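Local coordinates for regulator of Ty1 transposition protein 107 (Saccharomyces cerevisiae, PDB 3T7J), which probably acts as a BRCT-domain scaffold in the DNA damage response, reading phosphorylated partners, and takes its name from an effect on Ty1 transposition, at residues A[62-67]-A[85-90]; A[22-27]-A[49-54]; A[195-200]-A[217-222]; A[175-180]-A[209-214]. One frame throughout, in Å; residues are numbered along the deposited sequence.

Overall arrangement
Followed from the N terminus, the chain first closes contact 2, where strand 23-27 is joined by strand 48-50 after helix 37-45, and then contact 1, where strand 62-64 meets strand 85-87 beyond helix 72-77. These two loops run in series, yet they belong to one parallel sheet of order 2-1-3-4 and touch where strands 23-27 and 62-64 lie side by side. The second BRCT domain holds the other pair. Contact 4 opens at 175-180, contact 3 opens at 195-200, and they close in that order, so the two loops cross; both use helix 207-218. Centres of contacts 1 and 3 are about 41 Å apart, on opposite sides of the chain's centre.

Contact 1. Residues A[62-67]-A[85-90]; sequences CIFAPK and FALKPE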
loop_
_atom_site.group_PDB
_atom_site.type_symbol
_atom_site.label_atom_id
_atom_site.label_comp_id
_atom_site.label_asym_id
_atom_site.label_seq_id
_atom_site.Cartn_x
_atom_site.Cartn_y
_atom_site.Cartn_z
ATOM N N CYS A 62 14.955 16.703 -0.556
ATOM C CA CYS A 62 15.646 15.503 -1.014
ATOM C C CYS A 62 14.820 14.235 -0.770
ATOM O O CYS A 62 14.100 14.122 0.228
ATOM C CB CYS A 62 17.013 15.398 -0.329
ATOM S SG CYS A 62 17.985 13.930 -0.733
ATOM N N ILE A 63 14.908 13.292 -1.695
ATOM C CA ILE A 63 14.249 12.005 -1.493
ATOM C C ILE A 63 15.254 10.921 -1.798
ATOM O O ILE A 63 15.957 10.997 -2.801
ATOM C CB ILE A 63 12.968 11.825 -2.365
ATOM C CG1 ILE A 63 12.391 10.418 -2.179
ATOM C CG2 ILE A 63 13.224 12.092 -3.852
ATOM C CD1 ILE A 63 11.229 10.361 -1.214
ATOM N N PHE A 64 15.369 9.950 -0.895
ATOM C CA PHE A 64 16.189 8.781 -1.143
ATOM C C PHE A 64 15.271 7.640 -1.568
ATOM O O PHE A 64 14.295 7.329 -0.880
ATOM C CB PHE A 64 16.999 8.382 0.099
ATOM C CG PHE A 64 18.109 9.359 0.452
ATOM C CD1 PHE A 64 19.300 9.363 -0.260
ATOM C CD2 PHE A 64 17.961 10.251 1.497
ATOM C CE1 PHE A 64 20.313 10.243 0.047
ATOM C CE2 PHE A 64 18.992 11.149 1.824
ATOM C CZ PHE A 64 20.162 11.137 1.093
ATOM N N ALA A 65 15.576 7.023 -2.703
ATOM C CA ALA A 65 14.780 5.885 -3.165
ATOM C C ALA A 65 15.545 5.094 -4.224
ATOM O O ALA A 65 16.311 5.667 -4.990
ATOM C CB ALA A 65 13.426 6.375 -3.710
ATOM N N PRO A 66 15.328 3.768 -4.286
ATOM C CA PRO A 66 16.044 2.959 -5.281
ATOM C C PRO A 66 15.611 3.269 -6.718
ATOM O O PRO A 66 16.377 3.060 -7.653
ATOM C CB PRO A 66 15.658 1.522 -4.909
ATOM C CG PRO A 66 14.299 1.659 -4.259
ATOM C CD PRO A 66 14.350 2.981 -3.512
ATOM N N LYS A 67 14.396 3.768 -6.892
ATOM C CA LYS A 67 13.914 4.104 -8.222
ATOM C C LYS A 67 12.649 4.925 -8.089
ATOM O O LYS A 67 12.175 5.188 -6.972
ATOM C CB LYS A 67 13.630 2.825 -9.033
ATOM C CG LYS A 67 12.578 1.932 -8.387
ATOM C CD LYS A 67 12.452 0.577 -9.083
ATOM C CE LYS A 67 11.752 0.692 -10.431
ATOM N NZ LYS A 67 11.784 -0.605 -11.185
ATOM N N PHE A 85 17.328 17.188 -4.859
ATOM C CA PHE A 85 18.066 15.959 -5.064
ATOM C C PHE A 85 17.101 14.763 -4.991
ATOM O O PHE A 85 16.275 14.682 -4.099
ATOM C CB PHE A 85 19.187 15.850 -4.013
ATOM C CG PHE A 85 20.136 17.044 -4.008
ATOM C CD1 PHE A 85 21.140 17.158 -4.958
ATOM C CD2 PHE A 85 20.003 18.052 -3.074
ATOM C CE1 PHE A 85 22.001 18.262 -4.968
ATOM C CE2 PHE A 85 20.863 19.151 -3.075
ATOM C CZ PHE A 85 21.855 19.252 -4.025
ATOM N N ALA A 86 17.195 13.865 -5.956
ATOM C CA ALA A 86 16.511 12.580 -5.894
ATOM C C ALA A 86 17.612 11.545 -5.958
ATOM O O ALA A 86 18.197 11.316 -7.018
ATOM C CB ALA A 86 15.544 12.424 -7.087
ATOM N N LEU A 87 17.920 10.923 -4.824
ATOM C CA LEU A 87 19.151 10.154 -4.713
ATOM C C LEU A 87 18.863 8.703 -4.336
ATOM O O LEU A 87 17.932 8.422 -3.587
ATOM C CB LEU A 87 20.083 10.781 -3.668
ATOM C CG LEU A 87 20.520 12.229 -3.933
ATOM C CD1 LEU A 87 21.335 12.769 -2.764
ATOM C CD2 LEU A 87 21.309 12.346 -5.229
ATOM N N LYS A 88 19.670 7.798 -4.875
ATOM C CA LYS A 88 19.609 6.400 -4.507
ATOM C C LYS A 88 20.205 6.231 -3.115
ATOM O O LYS A 88 21.080 7.002 -2.695
ATOM C CB LYS A 88 20.376 5.562 -5.534
ATOM C CG LYS A 88 19.833 5.693 -6.960
ATOM C CD LYS A 88 20.635 4.863 -7.975
ATOM C CE LYS A 88 22.049 5.413 -8.152
ATOM N NZ LYS A 88 22.818 4.737 -9.247
ATOM N N PRO A 89 19.728 5.223 -2.384
ATOM C CA PRO A 89 20.200 4.917 -1.028
ATOM C C PRO A 89 21.713 4.718 -0.998
ATOM O O PRO A 89 22.336 4.966 0.043
ATOM C CB PRO A 89 19.498 3.589 -0.694
ATOM C CG PRO A 89 18.443 3.415 -1.703
ATOM C CD PRO A 89 18.784 4.222 -2.902
ATOM N N GLU A 90 22.296 4.281 -2.114
ATOM C CA GLU A 90 23.744 4.060 -2.177
ATOM C C GLU A 90 24.542 5.301 -1.780
ATOM O O GLU A 90 25.709 5.205 -1.381
ATOM C CB GLU A 90 24.189 3.589 -3.565
ATOM C CG GLU A 90 23.906 2.115 -3.843
ATOM C CD GLU A 90 22.421 1.825 -3.871
ATOM O OE1 GLU A 90 21.676 2.700 -4.362
ATOM O OE2 GLU A 90 21.998 0.736 -3.404
#
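Phe64 and Leu87 lie side by side and point the same way from neighbouring strands, the ring atom CE1 of Phe64 resting 3.8 Å from CB of Leu87. Cys62 joins both side chains: its SG lies over a face of the Phe64 ring, displaced toward its rim, and comes 4.1 Å from CD1 of Leu87. Cys62 can do this because SG is anti to its backbone N (chi1 178°), beside the carbonyl carbon. At the edge of the Phe64 ring, near its plane, CD1 meets the carbonyl O of Lys88 at 3.8 Å. The reverse face of the sheet carries a lighter pair, Ile63 CG2 against Ala86 CB. The alternation is that of any beta strand; the parallel pairing comes from a beta-alpha-beta unit, strands 62-64 and 85-87 joined through helix 72-77 at the edge of a BRCT sheet; Phe91 and Ile92 of helix 90-99 pack on Phe64. Three backbone bonds set the register. Ile63 N gives to Phe85 O, Leu87 N to Ile63 O at 2.8 Å, and Ala65 N to Leu87 O at 2.9 Å. Past the strands, the ring of Pro89 brings CD to 3.5 Å from the O of Ala65.

Contact 2. Residues A[22-27]-A[49-54]; sequences DLKAVC and KIFDNI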
loop_
_atom_site.group_PDB
_atom_site.type_symbol
_atom_site.label_atom_id
_atom_site.label_comp_id
_atom_site.label_asym_id
_atom_site.label_seq_id
_atom_site.Cartn_x
_atom_site.Cartn_y
_atom_site.Cartn_z
ATOM N N ASP A 22 23.766 19.548 3.023
ATOM C CA ASP A 22 22.580 20.396 3.049
ATOM C C ASP A 22 21.375 19.628 2.516
ATOM O O ASP A 22 20.655 20.101 1.644
ATOM C CB ASP A 22 22.805 21.689 2.236
ATOM C CG ASP A 22 21.664 22.710 2.406
ATOM O OD1 ASP A 22 21.111 22.855 3.517
ATOM O OD2 ASP A 22 21.282 23.385 1.423
ATOM N N LEU A 23 21.155 18.431 3.040
ATOM C CA LEU A 23 19.998 17.647 2.617
ATOM C C LEU A 23 18.978 17.586 3.728
ATOM O O LEU A 23 19.330 17.403 4.905
ATOM C CB LEU A 23 20.405 16.239 2.202
ATOM C CG LEU A 23 21.470 16.137 1.119
ATOM C CD1 LEU A 23 21.854 14.683 0.849
ATOM C CD2 LEU A 23 20.937 16.791 -0.157
ATOM N N LYS A 24 17.713 17.758 3.343
ATOM C CA LYS A 24 16.578 17.552 4.223
ATOM C C LYS A 24 15.706 16.537 3.479
ATOM O O LYS A 24 15.026 16.917 2.528
ATOM C CB LYS A 24 15.822 18.875 4.411
ATOM C CG LYS A 24 16.529 19.899 5.315
ATOM C CD LYS A 24 15.952 21.314 5.167
ATOM C CE LYS A 24 16.423 22.013 3.874
ATOM N NZ LYS A 24 15.391 22.978 3.329
ATOM N N ALA A 25 15.716 15.276 3.924
ATOM C CA ALA A 25 15.233 14.140 3.138
ATOM C C ALA A 25 14.244 13.223 3.854
ATOM O O ALA A 25 14.216 13.161 5.083
ATOM C CB ALA A 25 16.430 13.305 2.661
ATOM N N VAL A 26 13.424 12.522 3.074
ATOM C CA VAL A 26 12.741 11.320 3.560
ATOM C C VAL A 26 13.220 10.162 2.708
ATOM O O VAL A 26 13.799 10.368 1.635
ATOM C CB VAL A 26 11.190 11.406 3.479
ATOM C CG1 VAL A 26 10.668 12.454 4.429
ATOM C CG2 VAL A 26 10.737 11.689 2.059
ATOM N N CYS A 27 13.012 8.948 3.203
ATOM C CA CYS A 27 13.421 7.748 2.497
ATOM C C CYS A 27 12.172 6.959 2.157
ATOM O O CYS A 27 11.218 6.931 2.933
ATOM C CB CYS A 27 14.333 6.897 3.391
ATOM S SG CYS A 27 15.804 7.760 3.978
ATOM N N LYS A 49 19.742 15.756 7.209
ATOM C CA LYS A 49 18.675 15.447 8.143
ATOM C C LYS A 49 17.686 14.509 7.473
ATOM O O LYS A 49 17.168 14.814 6.393
ATOM C CB LYS A 49 17.951 16.726 8.559
ATOM C CG LYS A 49 18.819 17.721 9.330
ATOM C CD LYS A 49 18.006 18.936 9.739
ATOM C CE LYS A 49 18.757 19.810 10.729
ATOM N NZ LYS A 49 18.848 19.188 12.081
ATOM N N ILE A 50 17.432 13.375 8.124
ATOM C CA ILE A 50 16.463 12.396 7.666
ATOM C C ILE A 50 15.208 12.474 8.537
ATOM O O ILE A 50 15.273 12.295 9.759
ATOM C CB ILE A 50 17.025 10.964 7.741
ATOM C CG1 ILE A 50 18.421 10.889 7.108
ATOM C CG2 ILE A 50 16.045 9.970 7.100
ATOM C CD1 ILE A 50 18.450 11.098 5.613
ATOM N N PHE A 51 14.074 12.747 7.903
ATOM C CA PHE A 51 12.798 12.853 8.600
ATOM C C PHE A 51 11.985 11.589 8.352
ATOM O O PHE A 51 12.146 10.956 7.321
ATOM C CB PHE A 51 12.028 14.076 8.108
ATOM C CG PHE A 51 12.712 15.374 8.406
ATOM C CD1 PHE A 51 12.366 16.107 9.529
ATOM C CD2 PHE A 51 13.713 15.857 7.579
ATOM C CE1 PHE A 51 12.987 17.306 9.813
ATOM C CE2 PHE A 51 14.339 17.054 7.863
ATOM C CZ PHE A 51 13.973 17.779 8.985
ATOM N N ASP A 52 11.131 11.223 9.306
ATOM C CA ASP A 52 10.296 10.027 9.188
ATOM C C ASP A 52 9.111 10.332 8.302
ATOM O O ASP A 52 8.738 9.537 7.456
ATOM C CB ASP A 52 9.785 9.579 10.556
ATOM C CG ASP A 52 10.896 9.095 11.462
ATOM O OD1 ASP A 52 11.754 8.315 10.993
ATOM O OD2 ASP A 52 10.911 9.500 12.644
ATOM N N ASN A 53 8.526 11.503 8.499
ATOM C CA ASN A 53 7.365 11.896 7.727
ATOM C C ASN A 53 7.563 13.242 7.063
ATOM O O ASN A 53 8.411 14.036 7.485
ATOM C CB ASN A 53 6.133 11.923 8.627
ATOM C CG ASN A 53 5.910 10.602 9.319
ATOM O OD1 ASN A 53 6.061 10.489 10.533
ATOM N ND2 ASN A 53 5.578 9.585 8.541
ATOM N N ILE A 54 6.779 13.487 6.020
ATOM C CA ILE A 54 6.813 14.759 5.322
ATOM C C ILE A 54 5.868 15.751 5.969
ATOM O O ILE A 54 4.656 15.540 6.013
ATOM C CB ILE A 54 6.386 14.624 3.844
ATOM C CG1 ILE A 54 7.278 13.633 3.111
ATOM C CG2 ILE A 54 6.451 15.988 3.163
ATOM C CD1 ILE A 54 6.854 13.370 1.660
HETATM O O HOH W 1 11.873 8.765 5.797
#
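Val26 and Ile54 cross at about a right angle, with CG1 of Val26 3.8 Å from CG1 of Ile54. The same methyl of Val26 also reaches the carbonyl O of Phe51 at 3.6 Å, so one branch of the valine touches both Phe51 and Ile54. On the other face, SG of Cys27 meets CG2 of Ile50 at 3.8 Å, and CB of Ala25 faces CD1 of Ile50. The carbonyl O of Ala25 lies in the plane of the Phe51 ring, at its edge, and also accepts the backbone N of Phe51 at 2.9 Å. That bond is almost straight, 177° at the hydrogen; Lys49 N to Leu23 O and Ala25 N to Lys49 O continue the parallel register. Beyond Phe51 the direct bonding gives way to a water, which accepts from Cys27 N at 2.8 Å and donates to Phe51 O at 2.7 Å. Outward of this shell stand the neighbours in the BRCT sheet: Cys62 and Phe64 pack on Ala25, Leu60 touches Val26 and Phe51, and the ammonium groups of Lys24 and Lys49 are held by Lys59 O and Asn44 OD1. Strand 48-50, joined to strand 23-27 through helix 37-45, is thus bonded directly from Lys49 as far as the N of Phe51, and the water carries the link one step further, giving two backbone polar groups a shared partner.

Contact 3. Residues A[195-200]-A[217-222]; sequences IFKYVL and DRDKNE
This is a polar side-chain contact at the end of a beta-alpha-beta crossover, where the start of strand 198-201 in the second BRCT domain meets the turn leaving helix 207-218. Tyr198 and Asp219 carry it: the phenol OH donates to OD2 of Asp219 at 2.6 Å, and OD2 receives it on its anti lone pair, the one away from the other carboxylate oxygen. OD2 lies in the plane of the tyrosine ring at its edge, while the carboxylate itself is turned 85° to that ring. Asp219, the first residue to leave helical geometry, opens a type I turn closed by Glu222 N to Asp219 O at 3.0 Å. Lys197, in the loop just before the strand, has its CG placed over a face of the Tyr198 ring and bends its chain so that NZ forms a salt bridge with OD2 of Asp219 at 3.3 Å, the hydrogen bond within it being weak. Glu222 lies across the lysine's aliphatic part, OE1 3.3 Å from Lys197 CB, and sets CB against the tyrosine edge. With a phenol and an ammonium group sharing one oxygen, the aspartate charge is probably well stabilised, and the nearby Glu222 would add to the field that keeps Lys197 protonated.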
loop_
_atom_site.group_PDB
_atom_site.type_symbol
_atom_site.label_atom_id
_atom_site.label_comp_id
_atom_site.label_asym_id
_atom_site.label_seq_id
_atom_site.Cartn_x
_atom_site.Cartn_y
_atom_site.Cartn_z
ATOM N N ILE A 195 -12.326 23.508 -19.934
ATOM C CA ILE A 195 -12.334 23.215 -18.504
ATOM C C ILE A 195 -13.492 22.272 -18.128
ATOM O O ILE A 195 -14.557 22.285 -18.757
ATOM C CB ILE A 195 -12.385 24.500 -17.666
ATOM C CG1 ILE A 195 -11.636 24.313 -16.349
ATOM C CG2 ILE A 195 -13.814 24.917 -17.393
ATOM C CD1 ILE A 195 -11.195 25.635 -15.733
ATOM N N PHE A 196 -13.267 21.445 -17.111
ATOM C CA PHE A 196 -14.231 20.410 -16.728
ATOM C C PHE A 196 -14.978 20.781 -15.461
ATOM O O PHE A 196 -14.370 21.094 -14.432
ATOM C CB PHE A 196 -13.522 19.077 -16.517
ATOM C CG PHE A 196 -12.913 18.514 -17.766
ATOM C CD1 PHE A 196 -13.714 17.948 -18.740
ATOM C CD2 PHE A 196 -11.534 18.552 -17.965
ATOM C CE1 PHE A 196 -13.167 17.418 -19.906
ATOM C CE2 PHE A 196 -10.972 18.027 -19.121
ATOM C CZ PHE A 196 -11.798 17.456 -20.100
ATOM N N LYS A 197 -16.300 20.754 -15.539
ATOM C CA LYS A 197 -17.111 21.089 -14.395
ATOM C C LYS A 197 -17.063 19.970 -13.370
ATOM O O LYS A 197 -17.081 20.219 -12.173
ATOM C CB LYS A 197 -18.557 21.368 -14.823
ATOM C CG LYS A 197 -19.499 21.597 -13.659
ATOM C CD LYS A 197 -20.188 22.931 -13.803
ATOM C CE LYS A 197 -21.683 22.800 -13.607
ATOM N NZ LYS A 197 -22.032 22.394 -12.244
ATOM N N TYR A 198 -17.005 18.732 -13.839
ATOM C CA TYR A 198 -16.981 17.599 -12.930
ATOM C C TYR A 198 -15.752 16.765 -13.186
ATOM O O TYR A 198 -15.527 16.316 -14.310
ATOM C CB TYR A 198 -18.206 16.702 -13.118
ATOM C CG TYR A 198 -19.519 17.400 -12.879
ATOM C CD1 TYR A 198 -20.038 17.511 -11.598
ATOM C CD2 TYR A 198 -20.226 17.965 -13.928
ATOM C CE1 TYR A 198 -21.234 18.163 -11.364
ATOM C CE2 TYR A 198 -21.413 18.624 -13.711
ATOM C CZ TYR A 198 -21.918 18.714 -12.426
ATOM O OH TYR A 198 -23.107 19.356 -12.208
ATOM N N VAL A 199 -14.974 16.527 -12.139
ATOM C CA VAL A 199 -13.848 15.634 -12.271
ATOM C C VAL A 199 -13.959 14.502 -11.276
ATOM O O VAL A 199 -14.090 14.726 -10.069
ATOM C CB VAL A 199 -12.526 16.397 -12.066
ATOM C CG1 VAL A 199 -11.358 15.443 -12.149
ATOM C CG2 VAL A 199 -12.420 17.502 -13.121
ATOM N N LEU A 200 -13.884 13.277 -11.771
ATOM C CA LEU A 200 -13.985 12.144 -10.873
ATOM C C LEU A 200 -12.810 11.192 -11.039
ATOM O O LEU A 200 -12.334 10.953 -12.156
ATOM C CB LEU A 200 -15.272 11.361 -11.138
ATOM C CG LEU A 200 -16.701 11.900 -11.269
ATOM C CD1 LEU A 200 -17.454 12.011 -9.957
ATOM C CD2 LEU A 200 -16.859 13.156 -12.145
ATOM N N ASP A 217 -28.146 13.149 -16.638
ATOM C CA ASP A 217 -29.563 13.359 -16.319
ATOM C C ASP A 217 -29.832 14.722 -15.684
ATOM O O ASP A 217 -30.876 15.333 -15.945
ATOM C CB ASP A 217 -30.064 12.279 -15.356
ATOM C CG ASP A 217 -30.365 10.968 -16.042
ATOM O OD1 ASP A 217 -30.246 10.890 -17.281
ATOM O OD2 ASP A 217 -30.736 10.008 -15.331
ATOM N N ARG A 218 -28.900 15.180 -14.847
ATOM C CA ARG A 218 -29.103 16.363 -14.005
ATOM C C ARG A 218 -28.414 17.620 -14.529
ATOM O O ARG A 218 -28.824 18.727 -14.202
ATOM C CB ARG A 218 -28.646 16.079 -12.562
ATOM C CG ARG A 218 -29.209 14.780 -11.968
ATOM C CD ARG A 218 -30.637 14.968 -11.444
ATOM N NE ARG A 218 -30.629 16.013 -10.422
ATOM C CZ ARG A 218 -30.642 15.767 -9.116
ATOM N NH1 ARG A 218 -30.702 14.516 -8.691
ATOM N NH2 ARG A 218 -30.614 16.772 -8.243
ATOM N N ASP A 219 -27.382 17.447 -15.349
ATOM C CA ASP A 219 -26.603 18.566 -15.856
ATOM C C ASP A 219 -26.099 18.268 -17.264
ATOM O O ASP A 219 -24.895 18.343 -17.552
ATOM C CB ASP A 219 -25.433 18.866 -14.912
ATOM C CG ASP A 219 -25.011 20.315 -14.952
ATOM O OD1 ASP A 219 -25.514 21.055 -15.829
ATOM O OD2 ASP A 219 -24.164 20.706 -14.113
ATOM N N LYS A 220 -27.054 17.974 -18.135
ATOM C CA LYS A 220 -26.826 17.463 -19.485
ATOM C C LYS A 220 -25.737 18.153 -20.314
ATOM O O LYS A 220 -24.984 17.497 -21.038
ATOM C CB LYS A 220 -28.146 17.509 -20.256
ATOM C CG LYS A 220 -28.086 16.987 -21.675
ATOM C CD LYS A 220 -29.502 16.749 -22.192
ATOM C CE LYS A 220 -29.657 17.207 -23.630
ATOM N NZ LYS A 220 -29.388 18.670 -23.783
ATOM N N ASN A 221 -25.681 19.474 -20.253
ATOM C CA ASN A 221 -24.798 20.203 -21.154
ATOM C C ASN A 221 -23.428 20.493 -20.564
ATOM O O ASN A 221 -22.596 21.111 -21.223
ATOM C CB ASN A 221 -25.452 21.499 -21.631
ATOM C CG ASN A 221 -26.849 21.278 -22.170
ATOM O OD1 ASN A 221 -27.067 20.422 -23.030
ATOM N ND2 ASN A 221 -27.809 22.039 -21.654
ATOM N N GLU A 222 -23.182 20.047 -19.336
ATOM C CA GLU A 222 -21.893 20.322 -18.687
ATOM C C GLU A 222 -20.799 19.281 -18.970
ATOM O O GLU A 222 -21.071 18.165 -19.440
ATOM C CB GLU A 222 -22.069 20.528 -17.180
ATOM C CG GLU A 222 -22.470 21.945 -16.824
ATOM C CD GLU A 222 -21.388 22.950 -17.195
ATOM O OE1 GLU A 222 -20.231 22.527 -17.423
ATOM O OE2 GLU A 222 -21.689 24.156 -17.276
#

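Contact 4. Residues A[175-180]-A[209-214]; sequences KKCTFE and KKFTKL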
loop_
_atom_site.group_PDB
_atom_site.type_symbol
_atom_site.label_atom_id
_atom_site.label_comp_id
_atom_site.label_asym_id
_atom_site.label_seq_id
_atom_site.Cartn_x
_atom_site.Cartn_y
_atom_site.Cartn_z
ATOM N N LYS A 175 -21.885 2.408 -3.312
ATOM C CA LYS A 175 -22.772 2.989 -4.305
ATOM C C LYS A 175 -23.984 3.665 -3.669
ATOM O O LYS A 175 -25.118 3.488 -4.119
ATOM C CB LYS A 175 -23.203 1.911 -5.307
ATOM C CG LYS A 175 -23.244 0.492 -4.732
ATOM C CD LYS A 175 -21.847 -0.110 -4.550
ATOM C CE LYS A 175 -21.484 -1.084 -5.670
ATOM N NZ LYS A 175 -21.552 -0.460 -7.017
ATOM N N LYS A 176 -23.734 4.450 -2.628
ATOM C CA LYS A 176 -24.793 5.184 -1.952
ATOM C C LYS A 176 -24.937 6.615 -2.476
ATOM O O LYS A 176 -25.951 7.270 -2.226
ATOM C CB LYS A 176 -24.534 5.232 -0.443
ATOM C CG LYS A 176 -24.231 3.889 0.199
ATOM C CD LYS A 176 -24.384 3.964 1.710
ATOM C CE LYS A 176 -23.490 5.033 2.321
ATOM N NZ LYS A 176 -22.079 4.571 2.462
ATOM N N CYS A 177 -23.927 7.098 -3.200
ATOM C CA CYS A 177 -23.850 8.520 -3.548
ATOM C C CYS A 177 -24.826 8.949 -4.643
ATOM O O CYS A 177 -25.051 8.237 -5.617
ATOM C CB CYS A 177 -22.421 8.914 -3.943
ATOM S SG CYS A 177 -21.991 8.504 -5.648
ATOM N N THR A 178 -25.395 10.133 -4.465
ATOM C CA THR A 178 -26.345 10.688 -5.412
ATOM C C THR A 178 -25.673 11.796 -6.204
ATOM O O THR A 178 -24.547 12.196 -5.904
ATOM C CB THR A 178 -27.518 11.312 -4.674
ATOM O OG1 THR A 178 -27.031 12.369 -3.843
ATOM C CG2 THR A 178 -28.213 10.277 -3.801
ATOM N N PHE A 179 -26.373 12.309 -7.205
ATOM C CA PHE A 179 -25.850 13.435 -7.952
ATOM C C PHE A 179 -25.466 14.559 -6.995
ATOM O O PHE A 179 -24.410 15.176 -7.144
ATOM C CB PHE A 179 -26.852 13.928 -8.992
ATOM C CG PHE A 179 -26.480 15.244 -9.609
ATOM C CD1 PHE A 179 -25.526 15.307 -10.609
ATOM C CD2 PHE A 179 -27.090 16.415 -9.193
ATOM C CE1 PHE A 179 -25.171 16.529 -11.180
ATOM C CE2 PHE A 179 -26.753 17.635 -9.757
ATOM C CZ PHE A 179 -25.792 17.691 -10.753
ATOM N N GLU A 180 -26.312 14.805 -5.996
ATOM C CA GLU A 180 -26.093 15.919 -5.073
ATOM C C GLU A 180 -24.795 15.830 -4.232
ATOM O O GLU A 180 -24.350 16.831 -3.690
ATOM C CB GLU A 180 -27.318 16.134 -4.177
ATOM C CG GLU A 180 -28.581 16.606 -4.929
ATOM C CD GLU A 180 -29.465 15.461 -5.432
ATOM O OE1 GLU A 180 -29.061 14.280 -5.357
ATOM O OE2 GLU A 180 -30.586 15.752 -5.910
ATOM N N LYS A 209 -20.317 4.304 -15.726
ATOM C CA LYS A 209 -21.680 4.261 -16.237
ATOM C C LYS A 209 -22.628 4.980 -15.299
ATOM O O LYS A 209 -23.400 5.834 -15.727
ATOM C CB LYS A 209 -22.155 2.806 -16.413
ATOM C CD LYS A 209 -21.602 0.449 -17.127
ATOM C CE LYS A 209 -21.160 -0.350 -18.344
ATOM N NZ LYS A 209 -21.375 -1.816 -18.182
ATOM N N LYS A 210 -22.571 4.621 -14.023
ATOM C CA LYS A 210 -23.415 5.234 -13.003
ATOM C C LYS A 210 -23.206 6.740 -12.871
ATOM O O LYS A 210 -24.160 7.507 -12.717
ATOM C CB LYS A 210 -23.158 4.583 -11.648
ATOM C CG LYS A 210 -23.765 5.356 -10.480
ATOM C CD LYS A 210 -23.419 4.708 -9.144
ATOM C CE LYS A 210 -24.423 5.096 -8.072
ATOM N NZ LYS A 210 -24.593 6.571 -7.985
ATOM N N PHE A 211 -21.957 7.170 -12.907
ATOM C CA PHE A 211 -21.690 8.594 -12.774
ATOM C C PHE A 211 -22.073 9.380 -14.013
ATOM O O PHE A 211 -22.596 10.486 -13.907
ATOM C CB PHE A 211 -20.237 8.846 -12.396
ATOM C CG PHE A 211 -19.950 8.555 -10.963
ATOM C CD1 PHE A 211 -20.595 9.267 -9.970
ATOM C CD2 PHE A 211 -19.064 7.561 -10.605
ATOM C CE1 PHE A 211 -20.346 9.004 -8.641
ATOM C CE2 PHE A 211 -18.806 7.289 -9.274
ATOM C CZ PHE A 211 -19.446 8.011 -8.290
ATOM N N THR A 212 -21.820 8.821 -15.188
ATOM C CA THR A 212 -22.144 9.559 -16.399
ATOM C C THR A 212 -23.662 9.663 -16.557
ATOM O O THR A 212 -24.161 10.665 -17.057
ATOM C CB THR A 212 -21.465 8.983 -17.655
ATOM O OG1 THR A 212 -21.781 7.591 -17.793
ATOM C CG2 THR A 212 -19.943 9.145 -17.551
ATOM N N LYS A 213 -24.394 8.651 -16.101
ATOM C CA LYS A 213 -25.861 8.723 -16.156
ATOM C C LYS A 213 -26.430 9.762 -15.203
ATOM O O LYS A 213 -27.323 10.521 -15.574
ATOM C CB LYS A 213 -26.524 7.362 -15.898
ATOM C CG LYS A 213 -28.062 7.464 -15.935
ATOM C CD LYS A 213 -28.767 6.125 -15.913
ATOM C CE LYS A 213 -30.275 6.336 -15.796
ATOM N NZ LYS A 213 -30.744 7.435 -16.697
ATOM N N LEU A 214 -25.906 9.800 -13.982
ATOM C CA LEU A 214 -26.362 10.749 -12.984
ATOM C C LEU A 214 -26.104 12.175 -13.469
ATOM O O LEU A 214 -26.989 13.031 -13.420
ATOM C CB LEU A 214 -25.608 10.546 -11.670
ATOM C CG LEU A 214 -25.821 9.314 -10.794
ATOM C CD1 LEU A 214 -24.815 9.339 -9.646
ATOM C CD2 LEU A 214 -27.242 9.263 -10.263
#
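Lys210 reaches from helix 207-218 to the loop 175-180, and its NZ donates to the carbonyl O of Cys177 at 2.9 Å, approaching at a C=O...N angle of 160°. The chain is extended until its last torsion: CG is anti to the backbone N (chi1 167°), and a bend at chi4 (-52°) turns the ammonium group onto the carbonyl. On the way, CE passes 4.4 Å from CB of Lys175. Cys177 is thus gripped through its backbone oxygen, while its side chain serves a second partner. The sulfur, held between the backbone N and the carbonyl carbon, comes to 3.5 Å from CE1 of Phe211, one helical residue further on. It is an oblique sulfur-aromatic contact, with SG 4.6 Å from the ring centroid. Leu172 of strand 168-172 touches both Cys177 and Phe211, so the pair sits against the sheet. In BRCT terms the loop belongs to the long connection between strands 168-172 and 198-201, and it is laid over the helix that follows the latter strand. One turn further along the helix from Lys210, Leu214 points its side chain at the loop and lays CD1 against its backbone, 4.1 Å from N of Phe179 and 4.2 Å from O of Cys177. Phe179 meets the backbone of the same leucine: its ring atom CD1 lies 3.9 Å from the O of Leu214, an oblique approach. Just beyond, Glu180 forms a salt bridge with Arg218 near the end of the same helix.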